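Local coordinates for gram-negative insecticidal protein (Chromobacterium piscinae, PDB 6FBM) that probably kills insects by forming pores in cell membranes, as a toxin of the MACPF (membrane attack complex/perforin) family, at residues 115-120 and 313-318; 186-191 and 377-382; 381-386 and 438-443. All blocks are in the same frame, centred on the assembly; numbering follows the deposited sequence.

The three contacts lie around the junction between the MACPF sheet and the C-terminal, Vps62-like part of the chain. Contact 1 and contact 2 have centres about 9 Å apart and alternate along the chain; they meet where Thr120 N probably hydrogen-bonds to Ser187 O at 2.7 Å. Contact 2 passes directly into contact 3, centre to centre about 10 Å, because Gly381 and Val382 belong to both. Contacts 1 and 3 are about 14 Å apart between centres, yet Glu118 OE2 lies 2.7 Å from Ser443 OG, a probable hydrogen bond. Leu318 of contact 1 packs on Val382 and Leu383. No other chain of the assembly touches these segments.

Contact 1: residues 115-120 and 313-318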
ATOM      1  N   GLN A 115      42.762  -4.546  21.582  1.00 19.06           N
ATOM      2  CA  GLN A 115      44.080  -5.016  21.966  1.00 20.09           C
ATOM      3  C   GLN A 115      45.005  -3.870  22.403  1.00 19.24           C
ATOM      4  O   GLN A 115      45.886  -4.075  23.227  1.00 21.00           O
ATOM      5  CB  GLN A 115      44.717  -5.777  20.813  1.00 20.30           C
ATOM      6  CG  GLN A 115      43.915  -6.946  20.301  1.00 20.72           C
ATOM      7  CD  GLN A 115      44.680  -7.715  19.222  1.00 21.97           C
ATOM      8  OE1 GLN A 115      45.404  -8.685  19.507  1.00 23.60           O
ATOM      9  NE2 GLN A 115      44.486  -7.320  17.971  1.00 23.34           N
ATOM     10  N   LEU A 116      44.825  -2.679  21.841  1.00 17.02           N
ATOM     11  CA  LEU A 116      45.604  -1.537  22.297  1.00 16.19           C
ATOM     12  C   LEU A 116      45.394  -1.228  23.773  1.00 15.44           C
ATOM     13  O   LEU A 116      44.359  -1.535  24.366  1.00 16.26           O
ATOM     14  CB  LEU A 116      45.328  -0.288  21.459  1.00 15.44           C
ATOM     15  CG  LEU A 116      45.952  -0.335  20.067  1.00 15.77           C
ATOM     16  CD1 LEU A 116      45.607   0.950  19.316  1.00 15.51           C
ATOM     17  CD2 LEU A 116      47.487  -0.531  20.184  1.00 15.61           C
ATOM     18  N   THR A 117      46.395  -0.601  24.338  1.00 14.54           N
ATOM     19  CA  THR A 117      46.382  -0.185  25.707  1.00 14.22           C
ATOM     20  C   THR A 117      46.230   1.341  25.666  1.00 13.66           C
ATOM     21  O   THR A 117      46.248   1.934  24.577  1.00 12.84           O
ATOM     22  CB  THR A 117      47.635  -0.740  26.422  1.00 14.42           C
ATOM     23  OG1 THR A 117      47.427  -0.749  27.823  1.00 14.93           O
ATOM     24  CG2 THR A 117      48.871   0.025  26.118  1.00 14.17           C
ATOM     25  N   GLU A 118      45.975   1.984  26.812  1.00 13.59           N
ATOM     26  CA  GLU A 118      45.654   3.426  26.842  1.00 14.06           C
ATOM     27  C   GLU A 118      44.372   3.838  26.085  1.00 14.64           C
ATOM     28  O   GLU A 118      44.183   5.022  25.743  1.00 14.04           O
ATOM     29  CB  GLU A 118      46.821   4.283  26.289  1.00 13.67           C
ATOM     30  CG  GLU A 118      48.212   4.007  26.843  1.00 13.14           C
ATOM     31  CD  GLU A 118      48.359   4.339  28.309  1.00 13.31           C
ATOM     32  OE1 GLU A 118      47.412   4.865  28.951  1.00 12.68           O
ATOM     33  OE2 GLU A 118      49.468   4.045  28.811  1.00 13.48           O
ATOM     34  N   ILE A 119      43.491   2.859  25.820  1.00 15.12           N
ATOM     35  CA  ILE A 119      42.195   3.101  25.197  1.00 15.52           C
ATOM     36  C   ILE A 119      41.172   3.005  26.318  1.00 15.76           C
ATOM     37  O   ILE A 119      41.252   2.118  27.206  1.00 16.95           O
ATOM     38  CB  ILE A 119      41.868   2.053  24.138  1.00 15.51           C
ATOM     39  CG1 ILE A 119      42.941   2.033  23.041  1.00 15.60           C
ATOM     40  CG2 ILE A 119      40.486   2.282  23.533  1.00 15.98           C
ATOM     41  CD1 ILE A 119      42.989   3.240  22.148  1.00 15.33           C
ATOM     42  N   THR A 120      40.219   3.926  26.292  1.00 16.07           N
ATOM     43  CA  THR A 120      39.073   3.848  27.179  1.00 15.88           C
ATOM     44  C   THR A 120      37.896   3.304  26.366  1.00 15.95           C
ATOM     45  O   THR A 120      37.586   3.805  25.263  1.00 17.07           O
ATOM     46  CB  THR A 120      38.744   5.201  27.799  1.00 16.02           C
ATOM     47  OG1 THR A 120      39.887   5.668  28.547  1.00 17.39           O
ATOM     48  CG2 THR A 120      37.540   5.075  28.739  1.00 16.46           C
ATOM     49  N   LYS A 313      46.755  -7.960  24.774  1.00 32.81           N
ATOM     50  CA  LYS A 313      47.064  -6.536  24.857  1.00 33.26           C
ATOM     51  C   LYS A 313      48.439  -6.215  24.286  1.00 32.78           C
ATOM     52  O   LYS A 313      49.373  -7.001  24.417  1.00 33.04           O
ATOM     53  CB  LYS A 313      47.007  -6.071  26.315  1.00 33.78           C
ATOM     54  CG  LYS A 313      45.693  -6.317  27.032  1.00 34.54           C
ATOM     55  CD  LYS A 313      44.510  -5.671  26.322  1.00 35.75           C
ATOM     56  CE  LYS A 313      44.653  -4.154  26.140  1.00 34.21           C
ATOM     57  NZ  LYS A 313      43.357  -3.475  25.929  1.00 35.34           N
ATOM     58  N   VAL A 314      48.537  -5.049  23.648  1.00 30.51           N
ATOM     59  CA  VAL A 314      49.792  -4.462  23.210  1.00 30.46           C
ATOM     60  C   VAL A 314      50.167  -3.486  24.317  1.00 31.89           C
ATOM     61  O   VAL A 314      49.706  -2.359  24.344  1.00 31.70           O
ATOM     62  CB  VAL A 314      49.615  -3.719  21.866  1.00 30.34           C
ATOM     63  CG1 VAL A 314      50.853  -2.913  21.513  1.00 30.25           C
ATOM     64  CG2 VAL A 314      49.305  -4.724  20.774  1.00 30.95           C
ATOM     65  N   ASP A 315      50.993  -3.953  25.250  1.00 32.06           N
ATOM     66  CA  ASP A 315      51.566  -3.116  26.308  1.00 30.32           C
ATOM     67  C   ASP A 315      52.782  -2.304  25.829  1.00 28.58           C
ATOM     68  O   ASP A 315      53.051  -1.221  26.366  1.00 33.44           O
ATOM     69  CB  ASP A 315      51.956  -3.995  27.499  1.00 30.83           C
ATOM     70  CG  ASP A 315      50.765  -4.646  28.160  1.00 29.63           C
ATOM     71  OD1 ASP A 315      49.841  -3.933  28.576  1.00 28.28           O
ATOM     72  OD2 ASP A 315      50.782  -5.876  28.288  1.00 31.41           O
ATOM     73  N   LYS A 316      53.492  -2.820  24.828  1.00 24.27           N
ATOM     74  CA  LYS A 316      54.689  -2.199  24.322  1.00 23.74           C
ATOM     75  C   LYS A 316      54.274  -1.123  23.323  1.00 21.78           C
ATOM     76  O   LYS A 316      54.107  -1.397  22.129  1.00 19.79           O
ATOM     77  CB  LYS A 316      55.599  -3.243  23.654  1.00 25.22           C
ATOM     78  CG  LYS A 316      55.976  -4.464  24.502  1.00 25.65           C
ATOM     79  CD  LYS A 316      57.241  -4.225  25.269  1.00 26.84           C
ATOM     80  CE  LYS A 316      57.505  -5.237  26.384  1.00 28.66           C
ATOM     81  NZ  LYS A 316      58.312  -6.398  25.903  1.00 28.47           N
ATOM     82  N   VAL A 317      54.109   0.107  23.811  1.00 19.67           N
ATOM     83  CA  VAL A 317      53.560   1.196  22.977  1.00 18.93           C
ATOM     84  C   VAL A 317      54.518   2.286  22.592  1.00 18.36           C
ATOM     85  O   VAL A 317      54.161   3.175  21.808  1.00 20.16           O
ATOM     86  CB  VAL A 317      52.330   1.837  23.641  1.00 18.42           C
ATOM     87  CG1 VAL A 317      51.204   0.823  23.704  1.00 17.27           C
ATOM     88  CG2 VAL A 317      52.653   2.407  25.042  1.00 19.58           C
ATOM     89  N   LEU A 318      55.743   2.222  23.114  1.00 18.16           N
ATOM     90  CA  LEU A 318      56.794   3.138  22.719  1.00 16.29           C
ATOM     91  C   LEU A 318      57.799   2.375  21.905  1.00 16.20           C
ATOM     92  O   LEU A 318      58.365   1.393  22.353  1.00 16.92           O
ATOM     93  CB  LEU A 318      57.433   3.767  23.944  1.00 15.62           C
ATOM     94  CG  LEU A 318      56.551   4.732  24.732  1.00 15.70           C
ATOM     95  CD1 LEU A 318      57.246   5.221  26.003  1.00 14.95           C
ATOM     96  CD2 LEU A 318      56.138   5.925  23.877  1.00 15.87           C
TER
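The flat peptide groups of Gln115 and Leu116 present their carbonyl oxygens to Lys313 and Val314, in a contact that joins the C-terminal end of helix 111-115 and the turn into the long MACPF strand 120-134 to the loop before strand 318-321. Lys313 NZ sits above the plane of the Leu116 carbonyl, 39° out of it, and hydrogen-bonds to Leu116 O at 2.7 Å. Val314 N approaches Gln115 O from a position tilted 34° from that carbonyl's plane, and the hydrogen bond is 2.9 Å long and fairly straight. The same oxygen receives a CA-H...O contact from Lys313 CA at 3.2 Å.

Lysine suits its place because its chain can curl. Bends at chi2 and chi3 fold the ammonium back over the end of helix 111-115, where NZ also hydrogen-bonds to Gln114 O. A positive charge beside these helix-end carbonyls is probably favourable. The Gln115 amide is engaged elsewhere, with His526 and the backbone of Gln527.

Apolar groups fill in beside the bonds. Leu116 and Val314 run alongside in the same direction, Leu116 CD2 4.2 Å from Val314 CB. Thr117 is beta-branched: a chi1 of -160° leaves its methyl directed at the other loop. The Thr117 side chain runs roughly perpendicular to that of Val317; its CG2 lies 3.1 Å from Val314 O and 3.5 Å from Val317 CG1.

Contact 2: residues 186-191 and 377-382; sequences ASKTLK and LFDLGV
Leu190, Lys188 and Asp379 bury the most surface here, and the polar part of the contact is a salt-bridge network of Lys188, Lys191 and Asp379. It joins the end of MACPF strand 179-187 and the 3-10 turn after it to the loop between strands 373-376 and 383-384. Lys188 NZ donates to the backbone oxygen Asp379 O at 3.0 Å, tilted 30° from the carbonyl plane, and forms a longer salt bridge with Asp379 OD2. The turn, closed by a hydrogen bond from Lys191 N to Lys188 O, brings the second lysine to the same aspartate. Lys191 NZ faces both oxygens almost equally, through two weak hydrogen bonds that belong to a salt bridge, 3.3 Å to Asp379 OD1 and 3.4 Å to Asp379 OD2. A chi1 of -175° sends the Asp379 carboxylate away from its own amide nitrogen and toward both lysines; two ammonium groups beside it probably favour its charged form.

Leu190 supplies the apolar part. Its CB rests over the backbone, 3.4 Å from Gly381 O, while Leu190 CD1 reaches Val382 CG1 at 3.8 Å. Glycine suits position 381, where phi is 71° and CA lies close against the Lys191 chain. Asp376 accepts a hydrogen bond from Leu380 N and a weak one from Val382 N. A water finally bridges the two backbones, taking a hydrogen from Leu190 N and giving one to Leu380 O at 2.9 Å.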
ATOM      1  N   ALA A 186      35.786   3.714  21.545  1.00 15.80           N
ATOM      2  CA  ALA A 186      37.162   3.447  21.914  1.00 16.22           C
ATOM      3  C   ALA A 186      37.884   4.791  21.899  1.00 16.16           C
ATOM      4  O   ALA A 186      38.169   5.328  20.824  1.00 14.87           O
ATOM      5  CB  ALA A 186      37.795   2.499  20.921  1.00 16.57           C
ATOM      6  N   SER A 187      38.156   5.339  23.087  1.00 16.43           N
ATOM      7  CA  SER A 187      38.684   6.691  23.193  1.00 16.79           C
ATOM      8  C   SER A 187      40.166   6.636  23.576  1.00 17.93           C
ATOM      9  O   SER A 187      40.566   5.864  24.459  1.00 17.60           O
ATOM     10  CB  SER A 187      37.907   7.478  24.238  1.00 16.69           C
ATOM     11  OG  SER A 187      36.579   7.722  23.826  1.00 16.91           O
ATOM     12  N   LYS A 188      40.956   7.468  22.902  1.00 18.33           N
ATOM     13  CA  LYS A 188      42.328   7.717  23.247  1.00 19.93           C
ATOM     14  C   LYS A 188      42.314   8.935  24.174  1.00 19.23           C
ATOM     15  O   LYS A 188      42.467  10.073  23.711  1.00 17.56           O
ATOM     16  CB  LYS A 188      43.111   7.990  21.954  1.00 22.88           C
ATOM     17  CG  LYS A 188      43.614   6.684  21.324  1.00 25.28           C
ATOM     18  CD  LYS A 188      43.759   6.568  19.807  1.00 27.54           C
ATOM     19  CE  LYS A 188      44.054   7.853  19.079  1.00 30.73           C
ATOM     20  NZ  LYS A 188      44.673   7.550  17.745  1.00 34.26           N
ATOM     21  N   THR A 189      42.109   8.717  25.473  1.00 19.16           N
ATOM     22  CA  THR A 189      41.872   9.844  26.383  1.00 20.51           C
ATOM     23  C   THR A 189      43.086  10.755  26.573  1.00 22.33           C
ATOM     24  O   THR A 189      42.947  11.942  26.823  1.00 22.02           O
ATOM     25  CB  THR A 189      41.380   9.430  27.807  1.00 20.85           C
ATOM     26  OG1 THR A 189      42.298   8.533  28.416  1.00 21.08           O
ATOM     27  CG2 THR A 189      40.044   8.772  27.776  1.00 20.85           C
ATOM     28  N   LEU A 190      44.280  10.194  26.435  1.00 25.28           N
ATOM     29  CA  LEU A 190      45.525  10.934  26.560  1.00 25.36           C
ATOM     30  C   LEU A 190      45.673  12.016  25.486  1.00 26.07           C
ATOM     31  O   LEU A 190      46.491  12.926  25.638  1.00 26.44           O
ATOM     32  CB  LEU A 190      46.739  10.005  26.554  1.00 24.10           C
ATOM     33  CG  LEU A 190      46.749   8.807  27.493  1.00 24.89           C
ATOM     34  CD1 LEU A 190      48.035   8.020  27.330  1.00 25.21           C
ATOM     35  CD2 LEU A 190      46.446   9.192  28.933  1.00 25.00           C
ATOM     36  N   LYS A 191      44.883  11.941  24.420  1.00 27.45           N
ATOM     37  CA  LYS A 191      44.820  13.007  23.410  1.00 30.02           C
ATOM     38  C   LYS A 191      43.681  14.007  23.616  1.00 32.33           C
ATOM     39  O   LYS A 191      43.393  14.785  22.713  1.00 34.42           O
ATOM     40  CB  LYS A 191      44.708  12.392  22.011  1.00 30.65           C
ATOM     41  CG  LYS A 191      45.801  11.388  21.692  1.00 30.10           C
ATOM     42  CD  LYS A 191      45.897  11.083  20.210  1.00 31.23           C
ATOM     43  CE  LYS A 191      46.565  12.170  19.396  1.00 31.10           C
ATOM     44  NZ  LYS A 191      46.075  12.071  17.996  1.00 31.27           N
ATOM     45  N   LEU A 377      54.007   4.967  18.571  1.00 18.97           N
ATOM     46  CA  LEU A 377      53.719   4.167  17.346  1.00 19.67           C
ATOM     47  C   LEU A 377      52.228   4.138  16.975  1.00 19.40           C
ATOM     48  O   LEU A 377      51.859   4.401  15.825  1.00 17.50           O
ATOM     49  CB  LEU A 377      54.187   2.722  17.518  1.00 20.30           C
ATOM     50  CG  LEU A 377      54.055   1.798  16.299  1.00 21.89           C
ATOM     51  CD1 LEU A 377      54.476   2.438  14.968  1.00 22.80           C
ATOM     52  CD2 LEU A 377      54.875   0.518  16.551  1.00 22.21           C
ATOM     53  N   PHE A 378      51.401   3.846  17.981  1.00 18.82           N
ATOM     54  CA  PHE A 378      49.957   3.714  17.816  1.00 18.38           C
ATOM     55  C   PHE A 378      49.189   5.022  18.044  1.00 18.18           C
ATOM     56  O   PHE A 378      47.965   5.008  18.086  1.00 17.19           O
ATOM     57  CB  PHE A 378      49.463   2.630  18.774  1.00 18.53           C
ATOM     58  CG  PHE A 378      50.271   1.369  18.698  1.00 17.91           C
ATOM     59  CD1 PHE A 378      50.223   0.582  17.567  1.00 18.21           C
ATOM     60  CD2 PHE A 378      51.103   1.011  19.721  1.00 18.17           C
ATOM     61  CE1 PHE A 378      50.995  -0.556  17.450  1.00 19.11           C
ATOM     62  CE2 PHE A 378      51.894  -0.129  19.634  1.00 19.37           C
ATOM     63  CZ  PHE A 378      51.826  -0.931  18.495  1.00 19.07           C
ATOM     64  N   ASP A 379      49.917   6.141  18.191  1.00 18.44           N
ATOM     65  CA  ASP A 379      49.346   7.478  18.261  1.00 19.11           C
ATOM     66  C   ASP A 379      48.344   7.538  19.399  1.00 19.49           C
ATOM     67  O   ASP A 379      47.194   7.955  19.232  1.00 21.10           O
ATOM     68  CB  ASP A 379      48.699   7.857  16.908  1.00 20.83           C
ATOM     69  CG  ASP A 379      48.194   9.279  16.849  1.00 22.80           C
ATOM     70  OD1 ASP A 379      48.761  10.167  17.529  1.00 24.29           O
ATOM     71  OD2 ASP A 379      47.202   9.497  16.117  1.00 25.37           O
ATOM     72  N   LEU A 380      48.770   7.051  20.558  1.00 17.88           N
ATOM     73  CA  LEU A 380      47.944   7.005  21.749  1.00 16.79           C
ATOM     74  C   LEU A 380      48.012   8.248  22.610  1.00 16.34           C
ATOM     75  O   LEU A 380      47.292   8.325  23.584  1.00 17.25           O
ATOM     76  CB  LEU A 380      48.380   5.826  22.609  1.00 16.89           C
ATOM     77  CG  LEU A 380      48.354   4.464  21.961  1.00 16.94           C
ATOM     78  CD1 LEU A 380      48.930   3.419  22.867  1.00 16.41           C
ATOM     79  CD2 LEU A 380      46.940   4.120  21.570  1.00 17.49           C
ATOM     80  N   GLY A 381      48.882   9.197  22.273  1.00 16.16           N
ATOM     81  CA  GLY A 381      49.179  10.353  23.126  1.00 15.83           C
ATOM     82  C   GLY A 381      49.963  10.037  24.383  1.00 15.68           C
ATOM     83  O   GLY A 381      49.867  10.781  25.368  1.00 16.02           O
ATOM     84  N   VAL A 382      50.731   8.955  24.378  1.00 15.02           N
ATOM     85  CA  VAL A 382      51.638   8.645  25.514  1.00 14.64           C
ATOM     86  C   VAL A 382      52.861   9.551  25.613  1.00 14.03           C
ATOM     87  O   VAL A 382      53.456   9.682  26.690  1.00 14.28           O
ATOM     88  CB  VAL A 382      52.121   7.177  25.517  1.00 15.45           C
ATOM     89  CG1 VAL A 382      50.959   6.231  25.738  1.00 15.94           C
ATOM     90  CG2 VAL A 382      52.831   6.813  24.238  1.00 15.49           C
TER
HETATM   91  O   HOH W   1      44.952   7.453  25.035  1.00 20.10           O

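Contact 3: residues 381-386 and 438-443; sequences GVLKAP and VCVHQS
Val382 O is held by two groups of the partner strand: His441 N donates to it in the carbonyl plane at 2.8 Å, and Val440 CA adds a CA-H...O contact at 3.4 Å. This begins a short antiparallel ladder. Lys384 and Cys439 then form a hydrogen-bonded pair, Cys439 N giving to Lys384 O at 2.8 Å and Lys384 N to Cys439 O in return. Between these lies the non-hydrogen-bonded pair Leu383 and Val440.

On the face carrying Leu383 and Val440, branched aliphatic side chains suit a surface that packs on the neighbouring strand 318-321. Leu383 CD2 meets Val440 CG2 at 3.8 Å, the two side chains extending in parallel from their strands. It equally touches Val438 CG2. The other face carries Lys384, extended in every torsion, and Cys439, whose SG packs 4.0 Å from Pro386 CB.

His441 swings its ring away from Val382, its chi1 of -168° placing CG on the side remote from its own amide nitrogen. Its ND1-H points to Ser443 OG at 2.7 Å, close to the ring plane, and that hydroxyl is the one shared with Glu118.

Strand 439-441 is the middle one of a three-stranded sheet, with 383-384 on one flank and 415-416 on the other; Tyr415 meets the His441 ring edge-to-face, while strand 318-321 touches the Leu383 and Val440 face through Leu318.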
ATOM      1  N   GLY A 381      48.882   9.197  22.273  1.00 16.16           N
ATOM      2  CA  GLY A 381      49.179  10.353  23.126  1.00 15.83           C
ATOM      3  C   GLY A 381      49.963  10.037  24.383  1.00 15.68           C
ATOM      4  O   GLY A 381      49.867  10.781  25.368  1.00 16.02           O
ATOM      5  N   VAL A 382      50.731   8.955  24.378  1.00 15.02           N
ATOM      6  CA  VAL A 382      51.638   8.645  25.514  1.00 14.64           C
ATOM      7  C   VAL A 382      52.861   9.551  25.613  1.00 14.03           C
ATOM      8  O   VAL A 382      53.456   9.682  26.690  1.00 14.28           O
ATOM      9  CB  VAL A 382      52.121   7.177  25.517  1.00 15.45           C
ATOM     10  CG1 VAL A 382      50.959   6.231  25.738  1.00 15.94           C
ATOM     11  CG2 VAL A 382      52.831   6.813  24.238  1.00 15.49           C
ATOM     12  N   LEU A 383      53.256  10.121  24.469  1.00 13.22           N
ATOM     13  CA  LEU A 383      54.239  11.177  24.411  1.00 12.58           C
ATOM     14  C   LEU A 383      53.492  12.451  24.172  1.00 13.02           C
ATOM     15  O   LEU A 383      52.643  12.523  23.283  1.00 13.40           O
ATOM     16  CB  LEU A 383      55.211  10.953  23.258  1.00 12.38           C
ATOM     17  CG  LEU A 383      56.001   9.636  23.302  1.00 12.43           C
ATOM     18  CD1 LEU A 383      56.904   9.534  22.093  1.00 12.12           C
ATOM     19  CD2 LEU A 383      56.787   9.499  24.603  1.00 12.30           C
ATOM     20  N   LYS A 384      53.819  13.468  24.956  1.00 13.08           N
ATOM     21  CA  LYS A 384      53.244  14.785  24.784  1.00 13.31           C
ATOM     22  C   LYS A 384      54.300  15.807  25.098  1.00 12.68           C
ATOM     23  O   LYS A 384      55.066  15.619  26.038  1.00 12.65           O
ATOM     24  CB  LYS A 384      52.059  14.953  25.731  1.00 14.48           C
ATOM     25  CG  LYS A 384      51.205  16.144  25.443  1.00 15.65           C
ATOM     26  CD  LYS A 384      49.956  16.172  26.276  1.00 17.26           C
ATOM     27  CE  LYS A 384      49.128  17.368  25.810  1.00 18.30           C
ATOM     28  NZ  LYS A 384      47.881  17.387  26.571  1.00 20.50           N
ATOM     29  N   ALA A 385      54.344  16.894  24.332  1.00 12.58           N
ATOM     30  CA  ALA A 385      55.299  17.988  24.604  1.00 12.50           C
ATOM     31  C   ALA A 385      55.158  18.547  26.025  1.00 12.76           C
ATOM     32  O   ALA A 385      54.061  18.533  26.608  1.00 12.70           O
ATOM     33  CB  ALA A 385      55.148  19.124  23.586  1.00 12.39           C
ATOM     34  N   PRO A 386      56.276  19.056  26.595  1.00 13.51           N
ATOM     35  CA  PRO A 386      56.203  19.742  27.879  1.00 13.02           C
ATOM     36  C   PRO A 386      55.440  21.031  27.777  1.00 12.74           C
ATOM     37  O   PRO A 386      55.371  21.605  26.706  1.00 14.38           O
ATOM     38  CB  PRO A 386      57.679  20.002  28.213  1.00 13.00           C
ATOM     39  CG  PRO A 386      58.391  20.030  26.922  1.00 13.04           C
ATOM     40  CD  PRO A 386      57.653  19.070  26.048  1.00 13.17           C
ATOM     41  N   VAL A 438      59.746  15.482  24.491  1.00 11.88           N
ATOM     42  CA  VAL A 438      58.462  15.100  25.025  1.00 12.29           C
ATOM     43  C   VAL A 438      58.599  14.555  26.417  1.00 12.47           C
ATOM     44  O   VAL A 438      59.669  14.071  26.822  1.00 13.05           O
ATOM     45  CB  VAL A 438      57.747  14.042  24.141  1.00 12.46           C
ATOM     46  CG1 VAL A 438      57.458  14.623  22.774  1.00 12.83           C
ATOM     47  CG2 VAL A 438      58.571  12.759  24.025  1.00 12.57           C
ATOM     48  N   CYS A 439      57.485  14.640  27.134  1.00 12.55           N
ATOM     49  CA  CYS A 439      57.283  13.913  28.368  1.00 12.75           C
ATOM     50  C   CYS A 439      56.498  12.666  28.049  1.00 13.42           C
ATOM     51  O   CYS A 439      55.886  12.565  26.990  1.00 13.31           O
ATOM     52  CB  CYS A 439      56.525  14.790  29.355  1.00 12.08           C
ATOM     53  SG  CYS A 439      57.417  16.274  29.733  1.00 11.24           S
ATOM     54  N   VAL A 440      56.506  11.738  28.992  1.00 14.46           N
ATOM     55  CA  VAL A 440      55.941  10.424  28.817  1.00 15.79           C
ATOM     56  C   VAL A 440      54.831  10.293  29.829  1.00 16.87           C
ATOM     57  O   VAL A 440      54.969  10.783  30.946  1.00 17.97           O
ATOM     58  CB  VAL A 440      57.024   9.350  29.050  1.00 16.79           C
ATOM     59  CG1 VAL A 440      56.449   7.936  28.838  1.00 17.04           C
ATOM     60  CG2 VAL A 440      58.182   9.586  28.083  1.00 17.08           C
ATOM     61  N   HIS A 441      53.724   9.666  29.442  1.00 18.05           N
ATOM     62  CA  HIS A 441      52.587   9.539  30.348  1.00 19.53           C
ATOM     63  C   HIS A 441      52.958   8.657  31.547  1.00 20.87           C
ATOM     64  O   HIS A 441      53.652   7.653  31.388  1.00 21.49           O
ATOM     65  CB  HIS A 441      51.323   8.995  29.643  1.00 19.66           C
ATOM     66  CG  HIS A 441      50.084   9.128  30.472  1.00 18.96           C
ATOM     67  ND1 HIS A 441      49.520   8.063  31.137  1.00 19.32           N
ATOM     68  CD2 HIS A 441      49.300  10.193  30.747  1.00 18.86           C
ATOM     69  CE1 HIS A 441      48.454   8.470  31.807  1.00 19.22           C
ATOM     70  NE2 HIS A 441      48.309   9.762  31.602  1.00 19.27           N
ATOM     71  N   GLN A 442      52.531   9.118  32.724  1.00 23.91           N
ATOM     72  CA  GLN A 442      52.584   8.433  34.029  1.00 26.61           C
ATOM     73  C   GLN A 442      52.489   6.901  33.961  1.00 26.43           C
ATOM     74  O   GLN A 442      53.310   6.184  34.529  1.00 27.00           O
ATOM     75  CB  GLN A 442      51.426   9.015  34.876  1.00 30.71           C
ATOM     76  CG  GLN A 442      51.009   8.300  36.164  1.00 35.00           C
ATOM     77  CD  GLN A 442      50.105   9.191  37.028  1.00 38.73           C
ATOM     78  OE1 GLN A 442      49.376  10.062  36.504  1.00 35.66           O
ATOM     79  NE2 GLN A 442      50.162   8.992  38.368  1.00 40.72           N
ATOM     80  N   SER A 443      51.473   6.426  33.249  1.00 24.10           N
ATOM     81  CA  SER A 443      51.187   5.016  33.092  1.00 23.94           C
ATOM     82  C   SER A 443      52.366   4.169  32.595  1.00 23.98           C
ATOM     83  O   SER A 443      52.476   2.994  32.958  1.00 26.20           O
ATOM     84  CB  SER A 443      50.003   4.849  32.141  1.00 24.69           C
ATOM     85  OG  SER A 443      50.257   5.492  30.896  1.00 24.25           O
TER